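Local coordinates for protein VP1 (Polyomavirus HPyV7, PDB 4PCH) that assembles into pentamers as the major capsid protein of the virus and probably serves in attachment to host-cell receptors, at residues M80-A85 and L219-S224; V7-T12 and R267-K272; G223-T228 and F262-R267; Y21-V26 and A64-P69. All coordinates share one frame; numbering follows the deposited sequence.

How the interactions relate
All four contacts lie in one part of the VP1 jelly roll. Interactions 1 and 2 stay within a sheet or at its edge: interaction 1 joins one backbone bond and a water bridge to apolar packing, and interaction 2 has several backbone bonds and an arginine. Interactions 3 and 4 span the gap between facing sheets, have no hydrogen bond between their segments and depend on methyl groups and rings. Interactions 1 and 3 are buried, interaction 2 partly so. Strand 253-271 serves interactions 2 and 3, strand 9-27 serves 2 and 4. E84 of interaction 1 forms salt bridges with R267, shared by interactions 2 and 3, and R269. Interactions 3 and 4 adjoin, interaction 4 lying nearer the surface.

Interaction 1: residues M80-A85 and L219-S224; sequences MIVWEA and LCTFGS
V82 and L219 make the apolar centre, V82 CG2 facing L219 CD2 at 4.3 Å. The other valine branch, CG1, lies alongside the T221 side chain and meets T221 CA at 4.1 Å. L219 CD2 also rests against the aliphatic part of E84, 4.1 Å from its CG. That glutamate has CG opposite its backbone N (chi1 176°), bringing CB and CG against the leucine, the side chains crossing at a slant, while the extended chain carries the carboxylate onward. A85 CB, a compact buried methyl, touches C220 SG at 4.4 Å. In the jelly roll this is where strand 79-93 parts from strand 208-219: E84 and L219 form an antiparallel non-hydrogen-bonded pair, but after L219 the backbone bends through an inverse gamma turn centred on C220 and a type I turn from C220 to G223. Glycine suits the last position because its phi is positive. C220 N donates to W83 O at 2.9 Å. A water spans the widening gap, accepting from W83 N at 2.8 Å and donating to C220 O at 2.7 Å. Farther out, W83 NE1 binds P69 O, E84 OE2 salt-bridges R267 NH2 and accepts from G217 N, and OE1 salt-bridges R269 NE.

Interaction 2: residues V7-T12 and R267-K272; sequences VEVLDT and RQRRIK
V9 opposite I271 and T12 opposite R269 are non-hydrogen-bonded pairs of two antiparallel strands, whose directions differ by 148°. Three residue steps on one strand match two on the other, which makes a beta bulge in this jelly-roll sheet, close to both ends of the modelled chain. R270 faces the extra residue: its O accepts from L10 N at 2.9 Å, and its N donates to D11 O at 3.2 Å. Beyond the bulge E8 and K272 exchange two backbone bonds, and their side chains run alongside each other; E8 OE1 and K272 NZ are 4.1 Å apart, too far for a salt bridge, so any attraction is probably modest. V7 CG1 packs on I271 CB at 3.9 Å. Arginine suits position 269 because its flat, charged end can be both sandwiched and bonded. The R269 chain, bent at chi2 (74°) and chi3, curls back so that the guanidinium lies between T12 CG2, over one face, and V9 CG1, over the other. The same T12 methyl also sits over the R267 guanidinium, 3.6 Å from R267 NE, both arginines being paired with E84. R269 NH2 donates at 2.9 Å to L10 O, which lies in the guanidinium plane.

Interaction 3: residues G223-T228 and F262-R267; sequences GSVYLT and FRVHCR
V225 faces V264 and L227 faces F262 across two strands that run nearly antiparallel, 149° apart in direction, with axes 10.1 Å apart at closest approach. This is the spacing of packed sheets, too wide for backbone pairing, and each strand bonds its own neighbours instead: V225 and L227 pair with I66 and A64, F262 and V264 with A25 and V23. The two strands thus belong to the opposed CHEF and BIDG sheets of the jelly-roll sandwich. L227 and F262 carry much of the contact. Both leucine branches lie on one side of the ring, CD1 3.9 Å from F262 CB, while CD2 sits over the face, offset toward the rim and 4.2 Å from the centroid, a CH-pi contact. A phenylalanine chi2 of 83° turns that face toward the leucine. L227 CD2 also meets V264 CG2 at 4.1 Å, and the side chains slide past each other from opposite sheets as interleaved teeth. V225 CG2 extends the packing to V264 CG1 at 4.4 Å. At the other end T228 O approaches F262 CZ obliquely at 3.8 Å. L27 of strand 9-27 touches both L227 and F262, and A85 backs V264. On the reverse side of strand 253-271, R263 bridges E24 and E89 and packs on P178 of a second subunit. Alternation along the strand thus separates the two chemistries: aliphatic and aromatic groups, which need no polar partner, fill the interior and hold the sheets together by dispersion and the exclusion of water, whereas the charged R263 serves the outer side.

Interaction 4: residues Y21-V26 and A64-P69; sequences YKVEAV and AVINLP
Y21 presents one ring face to P69, whose CD lies over the centre, 3.6 Å from the centroid and 12° off the ring normal. Proline suits this CH-pi contact because its CD, bonded to the amide nitrogen, bears hydrogens that are probably somewhat polarised, and its compact ring also brings CG within 3.7 Å of Y21 CD1. L68 CD2 approaches Y21 CE2 obliquely at 3.9 Å. The tyrosine reaches this far because its CG is turned opposite the backbone N (chi1 176°). Farther along, methyls of beta-branched residues meet: V23 CG2 touches I66 CG2 at 3.6 Å, and I66 CD1, folded round by a chi2 of -52°, rests on A25 CB at 4.1 Å. The small alanine lets the isoleucine branch approach its strand closely. These segments lie on opposite sheets of the jelly-roll sandwich, near its margin, and Y21 and L68 also pack on W83. On the other side of strand 9-27, E24 and V26 touch T179 of a second subunit. With no hydrogen bond between the segments, their association rests on shape and burial of carbon, the backbone groups of Y21, V23, A25 and I66 being paired within their own sheets.

Interaction 1: residues M80-A85 and L219-S224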
loop_
_atom_site.group_PDB
_atom_site.type_symbol
_atom_site.label_atom_id
_atom_site.label_comp_id
_atom_site.label_asym_id
_atom_site.label_seq_id
_atom_site.Cartn_x
_atom_site.Cartn_y
_atom_site.Cartn_z
ATOM N N MET B 80 -40.679 18.361 12.706
ATOM C CA MET B 80 -40.570 17.265 13.637
ATOM C C MET B 80 -39.135 17.009 14.051
ATOM O O MET B 80 -38.185 17.358 13.348
ATOM C CB MET B 80 -41.225 15.979 13.097
ATOM C CG MET B 80 -40.532 15.296 11.960
ATOM S SD MET B 80 -41.230 13.708 11.378
ATOM C CE MET B 80 -42.156 13.113 12.799
ATOM N N ILE B 81 -38.994 16.361 15.195
ATOM C CA ILE B 81 -37.698 15.911 15.693
ATOM C C ILE B 81 -37.467 14.455 15.289
ATOM O O ILE B 81 -38.328 13.599 15.524
ATOM C CB ILE B 81 -37.641 16.003 17.236
ATOM C CG1 ILE B 81 -37.853 17.445 17.704
ATOM C CG2 ILE B 81 -36.285 15.538 17.733
ATOM C CD1 ILE B 81 -38.039 17.567 19.200
ATOM N N VAL B 82 -36.312 14.170 14.705
ATOM C CA VAL B 82 -35.923 12.789 14.357
ATOM C C VAL B 82 -34.515 12.505 14.872
ATOM O O VAL B 82 -33.742 13.435 15.139
ATOM C CB VAL B 82 -35.934 12.559 12.820
ATOM C CG1 VAL B 82 -37.312 12.796 12.237
ATOM C CG2 VAL B 82 -34.939 13.482 12.117
ATOM N N TRP B 83 -34.187 11.224 14.996
ATOM C CA TRP B 83 -32.826 10.796 15.270
ATOM C C TRP B 83 -31.966 10.990 14.029
ATOM O O TRP B 83 -32.367 10.629 12.915
ATOM C CB TRP B 83 -32.782 9.342 15.668
ATOM C CG TRP B 83 -33.388 9.060 17.002
ATOM C CD1 TRP B 83 -34.518 8.326 17.252
ATOM C CD2 TRP B 83 -32.858 9.434 18.279
ATOM N NE1 TRP B 83 -34.737 8.259 18.599
ATOM C CE2 TRP B 83 -33.737 8.928 19.253
ATOM C CE3 TRP B 83 -31.742 10.174 18.694
ATOM C CZ2 TRP B 83 -33.540 9.137 20.622
ATOM C CZ3 TRP B 83 -31.531 10.363 20.051
ATOM C CH2 TRP B 83 -32.424 9.848 20.998
ATOM N N GLU B 84 -30.799 11.587 14.243
ATOM C CA GLU B 84 -29.785 11.796 13.209
ATOM C C GLU B 84 -28.514 11.017 13.574
ATOM O O GLU B 84 -27.918 11.254 14.639
ATOM C CB GLU B 84 -29.472 13.295 13.113
ATOM C CG GLU B 84 -28.361 13.675 12.151
ATOM C CD GLU B 84 -27.828 15.092 12.369
ATOM O OE1 GLU B 84 -28.267 15.755 13.345
ATOM O OE2 GLU B 84 -26.950 15.525 11.586
ATOM N N ALA B 85 -28.110 10.097 12.699
ATOM C CA ALA B 85 -26.918 9.306 12.933
ATOM C C ALA B 85 -25.755 10.062 12.304
ATOM O O ALA B 85 -25.727 10.265 11.092
ATOM C CB ALA B 85 -27.052 7.914 12.339
ATOM N N LEU B 219 -30.736 10.813 8.414
ATOM C CA LEU B 219 -31.975 11.161 9.121
ATOM C C LEU B 219 -32.844 9.927 9.187
ATOM O O LEU B 219 -33.359 9.449 8.164
ATOM C CB LEU B 219 -32.673 12.313 8.426
ATOM C CG LEU B 219 -31.856 13.597 8.283
ATOM C CD1 LEU B 219 -32.608 14.567 7.390
ATOM C CD2 LEU B 219 -31.537 14.217 9.634
ATOM N N CYS B 220 -32.990 9.394 10.398
ATOM C CA CYS B 220 -33.644 8.113 10.583
ATOM C C CYS B 220 -35.129 8.366 10.813
ATOM O O CYS B 220 -35.667 8.101 11.896
ATOM C CB CYS B 220 -33.019 7.386 11.762
ATOM S SG CYS B 220 -31.283 6.916 11.494
ATOM N N THR B 221 -35.805 8.838 9.774
ATOM C CA THR B 221 -37.132 9.411 9.931
ATOM C C THR B 221 -38.204 8.374 10.198
ATOM O O THR B 221 -39.292 8.727 10.649
ATOM C CB THR B 221 -37.551 10.220 8.697
ATOM O OG1 THR B 221 -37.627 9.368 7.567
ATOM C CG2 THR B 221 -36.529 11.332 8.390
ATOM N N PHE B 222 -37.908 7.112 9.864
ATOM C CA PHE B 222 -38.872 6.032 10.092
ATOM C C PHE B 222 -38.728 5.415 11.475
ATOM O O PHE B 222 -39.429 4.450 11.768
ATOM C CB PHE B 222 -38.732 4.911 9.044
ATOM C CG PHE B 222 -38.858 5.367 7.613
ATOM C CD1 PHE B 222 -39.629 6.446 7.256
ATOM C CD2 PHE B 222 -38.228 4.642 6.607
ATOM C CE1 PHE B 222 -39.752 6.830 5.930
ATOM C CE2 PHE B 222 -38.357 5.011 5.287
ATOM C CZ PHE B 222 -39.108 6.098 4.947
ATOM N N GLY B 223 -37.776 5.906 12.280
ATOM C CA GLY B 223 -37.571 5.415 13.651
ATOM C C GLY B 223 -36.630 4.234 13.809
ATOM O O GLY B 223 -36.533 3.630 14.887
ATOM N N SER B 224 -35.922 3.901 12.733
ATOM C CA SER B 224 -34.951 2.833 12.737
ATOM C C SER B 224 -33.751 3.253 11.915
ATOM O O SER B 224 -33.865 4.122 11.065
ATOM C CB SER B 224 -35.503 1.563 12.070
ATOM O OG SER B 224 -36.630 1.047 12.715
HETATM O O HOH W 1 -36.076 9.190 14.380
#

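Interaction 2: residues V7-T12 and R267-K272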
loop_
_atom_site.group_PDB
_atom_site.type_symbol
_atom_site.label_atom_id
_atom_site.label_comp_id
_atom_site.label_asym_id
_atom_site.label_seq_id
_atom_site.Cartn_x
_atom_site.Cartn_y
_atom_site.Cartn_z
ATOM N N VAL B 7 -37.109 18.293 2.053
ATOM C CA VAL B 7 -37.054 18.457 3.536
ATOM C C VAL B 7 -35.963 19.447 3.927
ATOM O O VAL B 7 -34.793 19.256 3.590
ATOM C CB VAL B 7 -36.843 17.100 4.258
ATOM C CG1 VAL B 7 -36.247 17.279 5.655
ATOM C CG2 VAL B 7 -38.166 16.353 4.353
ATOM N N GLU B 8 -36.365 20.497 4.636
ATOM C CA GLU B 8 -35.430 21.470 5.184
ATOM C C GLU B 8 -34.935 21.004 6.568
ATOM O O GLU B 8 -35.727 20.698 7.475
ATOM C CB GLU B 8 -36.079 22.847 5.261
ATOM C CG GLU B 8 -35.147 23.946 5.759
ATOM C CD GLU B 8 -35.835 25.286 5.947
ATOM O OE1 GLU B 8 -37.084 25.370 5.844
ATOM O OE2 GLU B 8 -35.110 26.267 6.224
ATOM N N VAL B 9 -33.618 20.948 6.716
ATOM C CA VAL B 9 -33.002 20.529 7.956
ATOM C C VAL B 9 -32.739 21.762 8.812
ATOM O O VAL B 9 -32.101 22.714 8.358
ATOM C CB VAL B 9 -31.688 19.765 7.668
ATOM C CG1 VAL B 9 -31.052 19.289 8.953
ATOM C CG2 VAL B 9 -31.950 18.598 6.728
ATOM N N LEU B 10 -33.248 21.759 10.039
ATOM C CA LEU B 10 -33.096 22.891 10.938
ATOM C C LEU B 10 -31.953 22.567 11.876
ATOM O O LEU B 10 -30.998 21.894 11.452
ATOM C CB LEU B 10 -34.402 23.183 11.685
ATOM C CG LEU B 10 -35.612 23.497 10.804
ATOM C CD1 LEU B 10 -36.783 23.893 11.693
ATOM C CD2 LEU B 10 -35.307 24.602 9.784
ATOM N N ASP B 11 -32.039 23.008 13.129
ATOM C CA ASP B 11 -30.923 22.857 14.055
ATOM C C ASP B 11 -30.987 21.557 14.827
ATOM O O ASP B 11 -32.066 20.974 15.023
ATOM C CB ASP B 11 -30.859 24.029 15.046
ATOM C CG ASP B 11 -30.436 25.340 14.390
ATOM O OD1 ASP B 11 -29.779 25.323 13.327
ATOM O OD2 ASP B 11 -30.754 26.399 14.955
ATOM N N THR B 12 -29.818 21.094 15.265
ATOM C CA THR B 12 -29.780 20.005 16.210
ATOM C C THR B 12 -30.455 20.464 17.493
ATOM O O THR B 12 -30.458 21.657 17.838
ATOM C CB THR B 12 -28.345 19.508 16.510
ATOM O OG1 THR B 12 -27.553 20.594 16.983
ATOM C CG2 THR B 12 -27.694 18.911 15.254
ATOM N N ARG B 267 -28.075 11.727 17.480
ATOM C CA ARG B 267 -28.533 12.907 18.214
ATOM C C ARG B 267 -29.886 13.290 17.605
ATOM O O ARG B 267 -30.341 12.662 16.657
ATOM C CB ARG B 267 -27.536 14.080 18.105
ATOM C CG ARG B 267 -27.353 14.600 16.686
ATOM C CD ARG B 267 -26.093 15.430 16.512
ATOM N NE ARG B 267 -25.905 15.772 15.104
ATOM C CZ ARG B 267 -24.743 16.119 14.554
ATOM N NH1 ARG B 267 -23.643 16.246 15.306
ATOM N NH2 ARG B 267 -24.689 16.367 13.249
ATOM N N GLN B 268 -30.546 14.284 18.166
ATOM C CA GLN B 268 -31.826 14.718 17.638
ATOM C C GLN B 268 -31.685 15.947 16.763
ATOM O O GLN B 268 -30.928 16.870 17.083
ATOM C CB GLN B 268 -32.797 14.951 18.777
ATOM C CG GLN B 268 -33.133 13.667 19.511
ATOM C CD GLN B 268 -34.140 13.847 20.638
ATOM O OE1 GLN B 268 -34.697 14.929 20.863
ATOM N NE2 GLN B 268 -34.399 12.755 21.350
ATOM N N ARG B 269 -32.484 15.985 15.710
ATOM C CA ARG B 269 -32.461 17.062 14.716
ATOM C C ARG B 269 -33.895 17.430 14.390
ATOM O O ARG B 269 -34.723 16.540 14.153
ATOM C CB ARG B 269 -31.729 16.564 13.469
ATOM C CG ARG B 269 -31.668 17.519 12.278
ATOM C CD ARG B 269 -30.705 18.668 12.483
ATOM N NE ARG B 269 -29.336 18.244 12.199
ATOM C CZ ARG B 269 -28.367 19.022 11.725
ATOM N NH1 ARG B 269 -27.170 18.500 11.521
ATOM N NH2 ARG B 269 -28.581 20.302 11.454
ATOM N N ARG B 270 -34.208 18.721 14.375
ATOM C CA ARG B 270 -35.520 19.173 13.886
ATOM C C ARG B 270 -35.464 19.361 12.356
ATOM O O ARG B 270 -34.466 19.829 11.789
ATOM C CB ARG B 270 -36.044 20.425 14.633
ATOM C CG ARG B 270 -37.592 20.413 14.718
ATOM C CD ARG B 270 -38.266 21.553 15.478
ATOM N NE ARG B 270 -38.603 21.248 16.878
ATOM C CZ ARG B 270 -39.659 20.537 17.319
ATOM N NH1 ARG B 270 -39.809 20.380 18.634
ATOM N NH2 ARG B 270 -40.560 19.963 16.498
ATOM N N ILE B 271 -36.501 18.884 11.676
ATOM C CA ILE B 271 -36.626 19.035 10.226
ATOM C C ILE B 271 -37.995 19.661 9.919
ATOM O O ILE B 271 -38.949 19.555 10.708
ATOM C CB ILE B 271 -36.393 17.697 9.485
ATOM C CG1 ILE B 271 -37.472 16.681 9.855
ATOM C CG2 ILE B 271 -35.010 17.122 9.805
ATOM C CD1 ILE B 271 -37.331 15.317 9.211
ATOM N N LYS B 272 -38.080 20.353 8.784
ATOM C CA LYS B 272 -39.256 21.140 8.405
ATOM C C LYS B 272 -39.633 20.895 6.951
ATOM O O LYS B 272 -38.767 20.524 6.148
ATOM C CB LYS B 272 -38.962 22.645 8.591
ATOM C CG LYS B 272 -40.128 23.582 8.308
ATOM C CD LYS B 272 -39.721 25.041 8.476
ATOM C CE LYS B 272 -40.853 25.988 8.105
ATOM N NZ LYS B 272 -40.349 27.219 7.438
#

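Interaction 3: residues G223-T228 and F262-R267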
loop_
_atom_site.group_PDB
_atom_site.type_symbol
_atom_site.label_atom_id
_atom_site.label_comp_id
_atom_site.label_asym_id
_atom_site.label_seq_id
_atom_site.Cartn_x
_atom_site.Cartn_y
_atom_site.Cartn_z
ATOM N N GLY B 223 -37.776 5.906 12.280
ATOM C CA GLY B 223 -37.571 5.415 13.651
ATOM C C GLY B 223 -36.630 4.234 13.809
ATOM O O GLY B 223 -36.533 3.630 14.887
ATOM N N SER B 224 -35.922 3.901 12.733
ATOM C CA SER B 224 -34.951 2.833 12.737
ATOM C C SER B 224 -33.751 3.253 11.915
ATOM O O SER B 224 -33.865 4.122 11.065
ATOM C CB SER B 224 -35.503 1.563 12.070
ATOM O OG SER B 224 -36.630 1.047 12.715
ATOM N N VAL B 225 -32.633 2.575 12.153
ATOM C CA VAL B 225 -31.430 2.727 11.328
ATOM C C VAL B 225 -31.214 1.408 10.583
ATOM O O VAL B 225 -31.426 0.325 11.135
ATOM C CB VAL B 225 -30.216 3.180 12.151
ATOM C CG1 VAL B 225 -29.836 2.194 13.225
ATOM C CG2 VAL B 225 -29.015 3.453 11.249
ATOM N N TYR B 226 -30.794 1.521 9.325
ATOM C CA TYR B 226 -30.696 0.399 8.406
ATOM C C TYR B 226 -29.214 0.187 8.158
ATOM O O TYR B 226 -28.521 1.138 7.763
ATOM C CB TYR B 226 -31.402 0.714 7.078
ATOM C CG TYR B 226 -32.917 0.802 7.230
ATOM C CD1 TYR B 226 -33.487 1.837 7.934
ATOM C CD2 TYR B 226 -33.755 -0.164 6.690
ATOM C CE1 TYR B 226 -34.858 1.914 8.110
ATOM C CE2 TYR B 226 -35.121 -0.097 6.847
ATOM C CZ TYR B 226 -35.669 0.951 7.571
ATOM O OH TYR B 226 -37.019 1.060 7.760
ATOM N N LEU B 227 -28.750 -1.018 8.478
ATOM C CA LEU B 227 -27.348 -1.432 8.289
ATOM C C LEU B 227 -27.280 -2.502 7.241
ATOM O O LEU B 227 -28.115 -3.400 7.222
ATOM C CB LEU B 227 -26.790 -1.971 9.603
ATOM C CG LEU B 227 -26.817 -0.964 10.763
ATOM C CD1 LEU B 227 -26.355 -1.641 12.033
ATOM C CD2 LEU B 227 -26.013 0.295 10.446
ATOM N N THR B 228 -26.255 -2.432 6.388
ATOM C CA THR B 228 -26.061 -3.424 5.326
ATOM C C THR B 228 -24.565 -3.731 5.276
ATOM O O THR B 228 -23.759 -2.835 5.471
ATOM C CB THR B 228 -26.554 -2.915 3.955
ATOM O OG1 THR B 228 -27.878 -2.372 4.077
ATOM C CG2 THR B 228 -26.591 -4.037 2.915
ATOM N N PHE B 262 -21.149 -2.823 14.215
ATOM C CA PHE B 262 -21.445 -1.408 14.009
ATOM C C PHE B 262 -21.808 -0.802 15.354
ATOM O O PHE B 262 -22.515 -1.436 16.142
ATOM C CB PHE B 262 -22.670 -1.192 13.127
ATOM C CG PHE B 262 -22.500 -1.583 11.681
ATOM C CD1 PHE B 262 -22.655 -2.900 11.280
ATOM C CD2 PHE B 262 -22.211 -0.613 10.710
ATOM C CE1 PHE B 262 -22.560 -3.246 9.935
ATOM C CE2 PHE B 262 -22.112 -0.955 9.365
ATOM C CZ PHE B 262 -22.303 -2.288 8.985
ATOM N N ARG B 263 -21.322 0.412 15.623
ATOM C CA ARG B 263 -21.852 1.255 16.694
ATOM C C ARG B 263 -22.289 2.565 16.032
ATOM O O ARG B 263 -21.486 3.254 15.409
ATOM C CB ARG B 263 -20.790 1.552 17.771
ATOM C CG ARG B 263 -21.331 2.386 18.931
ATOM C CD ARG B 263 -20.283 2.730 19.976
ATOM N NE ARG B 263 -19.569 1.580 20.533
ATOM C CZ ARG B 263 -18.363 1.148 20.160
ATOM N NH1 ARG B 263 -17.841 0.092 20.771
ATOM N NH2 ARG B 263 -17.678 1.716 19.148
ATOM N N VAL B 264 -23.558 2.912 16.171
ATOM C CA VAL B 264 -24.095 4.082 15.470
ATOM C C VAL B 264 -24.431 5.124 16.526
ATOM O O VAL B 264 -25.175 4.824 17.484
ATOM C CB VAL B 264 -25.367 3.714 14.660
ATOM C CG1 VAL B 264 -25.940 4.937 13.965
ATOM C CG2 VAL B 264 -25.063 2.648 13.607
ATOM N N HIS B 265 -23.907 6.340 16.357
ATOM C CA HIS B 265 -24.163 7.424 17.288
ATOM C C HIS B 265 -25.191 8.374 16.743
ATOM O O HIS B 265 -25.058 8.855 15.623
ATOM C CB HIS B 265 -22.878 8.182 17.545
ATOM C CG HIS B 265 -21.775 7.312 18.042
ATOM N ND1 HIS B 265 -21.428 7.248 19.377
ATOM C CD2 HIS B 265 -20.938 6.472 17.394
ATOM C CE1 HIS B 265 -20.422 6.404 19.523
ATOM N NE2 HIS B 265 -20.120 5.911 18.338
ATOM N N CYS B 266 -26.209 8.645 17.550
ATOM C CA CYS B 266 -27.371 9.458 17.137
ATOM C C CYS B 266 -27.577 10.650 18.063
ATOM O O CYS B 266 -27.279 10.590 19.256
ATOM C CB CYS B 266 -28.645 8.632 17.155
ATOM S SG CYS B 266 -28.598 7.199 16.064
ATOM N N ARG B 267 -28.075 11.727 17.480
ATOM C CA ARG B 267 -28.533 12.907 18.214
ATOM C C ARG B 267 -29.886 13.290 17.605
ATOM O O ARG B 267 -30.341 12.662 16.657
ATOM C CB ARG B 267 -27.536 14.080 18.105
ATOM C CG ARG B 267 -27.353 14.600 16.686
ATOM C CD ARG B 267 -26.093 15.430 16.512
ATOM N NE ARG B 267 -25.905 15.772 15.104
ATOM C CZ ARG B 267 -24.743 16.119 14.554
ATOM N NH1 ARG B 267 -23.643 16.246 15.306
ATOM N NH2 ARG B 267 -24.689 16.367 13.249
#

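Interaction 4: residues Y21-V26 and A64-P69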
loop_
_atom_site.group_PDB
_atom_site.type_symbol
_atom_site.label_atom_id
_atom_site.label_comp_id
_atom_site.label_asym_id
_atom_site.label_seq_id
_atom_site.Cartn_x
_atom_site.Cartn_y
_atom_site.Cartn_z
ATOM N N TYR B 21 -28.193 8.994 21.592
ATOM C CA TYR B 21 -28.406 7.561 21.752
ATOM C C TYR B 21 -27.402 6.857 20.873
ATOM O O TYR B 21 -27.105 7.316 19.782
ATOM C CB TYR B 21 -29.820 7.153 21.333
ATOM C CG TYR B 21 -30.132 5.662 21.375
ATOM C CD1 TYR B 21 -30.373 5.015 22.560
ATOM C CD2 TYR B 21 -30.186 4.912 20.202
ATOM C CE1 TYR B 21 -30.665 3.657 22.588
ATOM C CE2 TYR B 21 -30.495 3.574 20.220
ATOM C CZ TYR B 21 -30.718 2.943 21.416
ATOM O OH TYR B 21 -31.004 1.592 21.421
ATOM N N LYS B 22 -26.886 5.745 21.359
ATOM C CA LYS B 22 -26.019 4.939 20.541
ATOM C C LYS B 22 -26.522 3.517 20.579
ATOM O O LYS B 22 -27.082 3.060 21.589
ATOM C CB LYS B 22 -24.551 5.056 20.983
ATOM C CG LYS B 22 -24.289 4.918 22.455
ATOM C CD LYS B 22 -22.839 5.262 22.774
ATOM C CE LYS B 22 -22.602 5.259 24.271
ATOM N NZ LYS B 22 -21.266 5.815 24.631
ATOM N N VAL B 23 -26.339 2.816 19.483
ATOM C CA VAL B 23 -26.742 1.427 19.454
ATOM C C VAL B 23 -25.688 0.594 18.753
ATOM O O VAL B 23 -24.974 1.101 17.900
ATOM C CB VAL B 23 -28.107 1.277 18.792
ATOM C CG1 VAL B 23 -28.072 1.745 17.346
ATOM C CG2 VAL B 23 -28.619 -0.155 18.926
ATOM N N GLU B 24 -25.618 -0.678 19.141
ATOM C CA GLU B 24 -24.613 -1.626 18.602
ATOM C C GLU B 24 -25.339 -2.783 17.930
ATOM O O GLU B 24 -26.439 -3.154 18.347
ATOM C CB GLU B 24 -23.730 -2.182 19.721
ATOM C CG GLU B 24 -22.767 -1.150 20.323
ATOM C CD GLU B 24 -21.798 -1.687 21.381
ATOM O OE1 GLU B 24 -21.771 -2.911 21.691
ATOM O OE2 GLU B 24 -21.037 -0.846 21.925
ATOM N N ALA B 25 -24.697 -3.383 16.942
ATOM C CA ALA B 25 -25.196 -4.590 16.329
ATOM C C ALA B 25 -24.036 -5.330 15.698
ATOM O O ALA B 25 -23.036 -4.714 15.311
ATOM C CB ALA B 25 -26.237 -4.281 15.274
ATOM N N VAL B 26 -24.175 -6.653 15.615
ATOM C CA VAL B 26 -23.259 -7.440 14.804
ATOM C C VAL B 26 -24.056 -8.152 13.711
ATOM O O VAL B 26 -24.931 -8.958 14.022
ATOM C CB VAL B 26 -22.499 -8.474 15.619
ATOM C CG1 VAL B 26 -21.569 -9.264 14.707
ATOM C CG2 VAL B 26 -21.739 -7.802 16.751
ATOM N N ALA B 64 -29.560 -5.465 8.728
ATOM C CA ALA B 64 -30.192 -5.345 10.038
ATOM C C ALA B 64 -30.971 -4.048 10.047
ATOM O O ALA B 64 -30.524 -3.069 9.456
ATOM C CB ALA B 64 -29.175 -5.363 11.155
ATOM N N VAL B 65 -32.140 -4.075 10.691
ATOM C CA VAL B 65 -32.942 -2.879 10.898
ATOM C C VAL B 65 -33.113 -2.738 12.400
ATOM O O VAL B 65 -33.744 -3.585 13.051
ATOM C CB VAL B 65 -34.304 -2.929 10.206
ATOM C CG1 VAL B 65 -34.983 -1.571 10.311
ATOM C CG2 VAL B 65 -34.155 -3.298 8.739
ATOM N N ILE B 66 -32.535 -1.667 12.930
ATOM C CA ILE B 66 -32.406 -1.466 14.364
ATOM C C ILE B 66 -33.367 -0.356 14.770
ATOM O O ILE B 66 -33.241 0.770 14.312
ATOM C CB ILE B 66 -30.970 -1.038 14.765
ATOM C CG1 ILE B 66 -29.894 -1.980 14.193
ATOM C CG2 ILE B 66 -30.853 -0.973 16.279
ATOM C CD1 ILE B 66 -30.124 -3.432 14.488
ATOM N N ASN B 67 -34.309 -0.683 15.640
ATOM C CA ASN B 67 -35.261 0.307 16.112
ATOM C C ASN B 67 -34.585 1.309 17.083
ATOM O O ASN B 67 -33.745 0.953 17.892
ATOM C CB ASN B 67 -36.470 -0.372 16.745
ATOM C CG ASN B 67 -37.229 -1.269 15.762
ATOM O OD1 ASN B 67 -37.349 -0.967 14.568
ATOM N ND2 ASN B 67 -37.740 -2.366 16.261
ATOM N N LEU B 68 -34.959 2.570 16.976
ATOM C CA LEU B 68 -34.423 3.611 17.836
ATOM C C LEU B 68 -35.518 3.992 18.822
ATOM O O LEU B 68 -36.671 3.709 18.590
ATOM C CB LEU B 68 -34.025 4.825 16.995
ATOM C CG LEU B 68 -33.002 4.465 15.912
ATOM C CD1 LEU B 68 -32.825 5.619 14.954
ATOM C CD2 LEU B 68 -31.667 4.076 16.516
ATOM N N PRO B 69 -35.162 4.676 19.916
ATOM C CA PRO B 69 -36.187 5.001 20.890
ATOM C C PRO B 69 -37.260 5.942 20.365
ATOM O O PRO B 69 -36.968 6.789 19.533
ATOM C CB PRO B 69 -35.398 5.658 22.026
ATOM C CG PRO B 69 -34.004 5.193 21.851
ATOM C CD PRO B 69 -33.816 5.044 20.372
#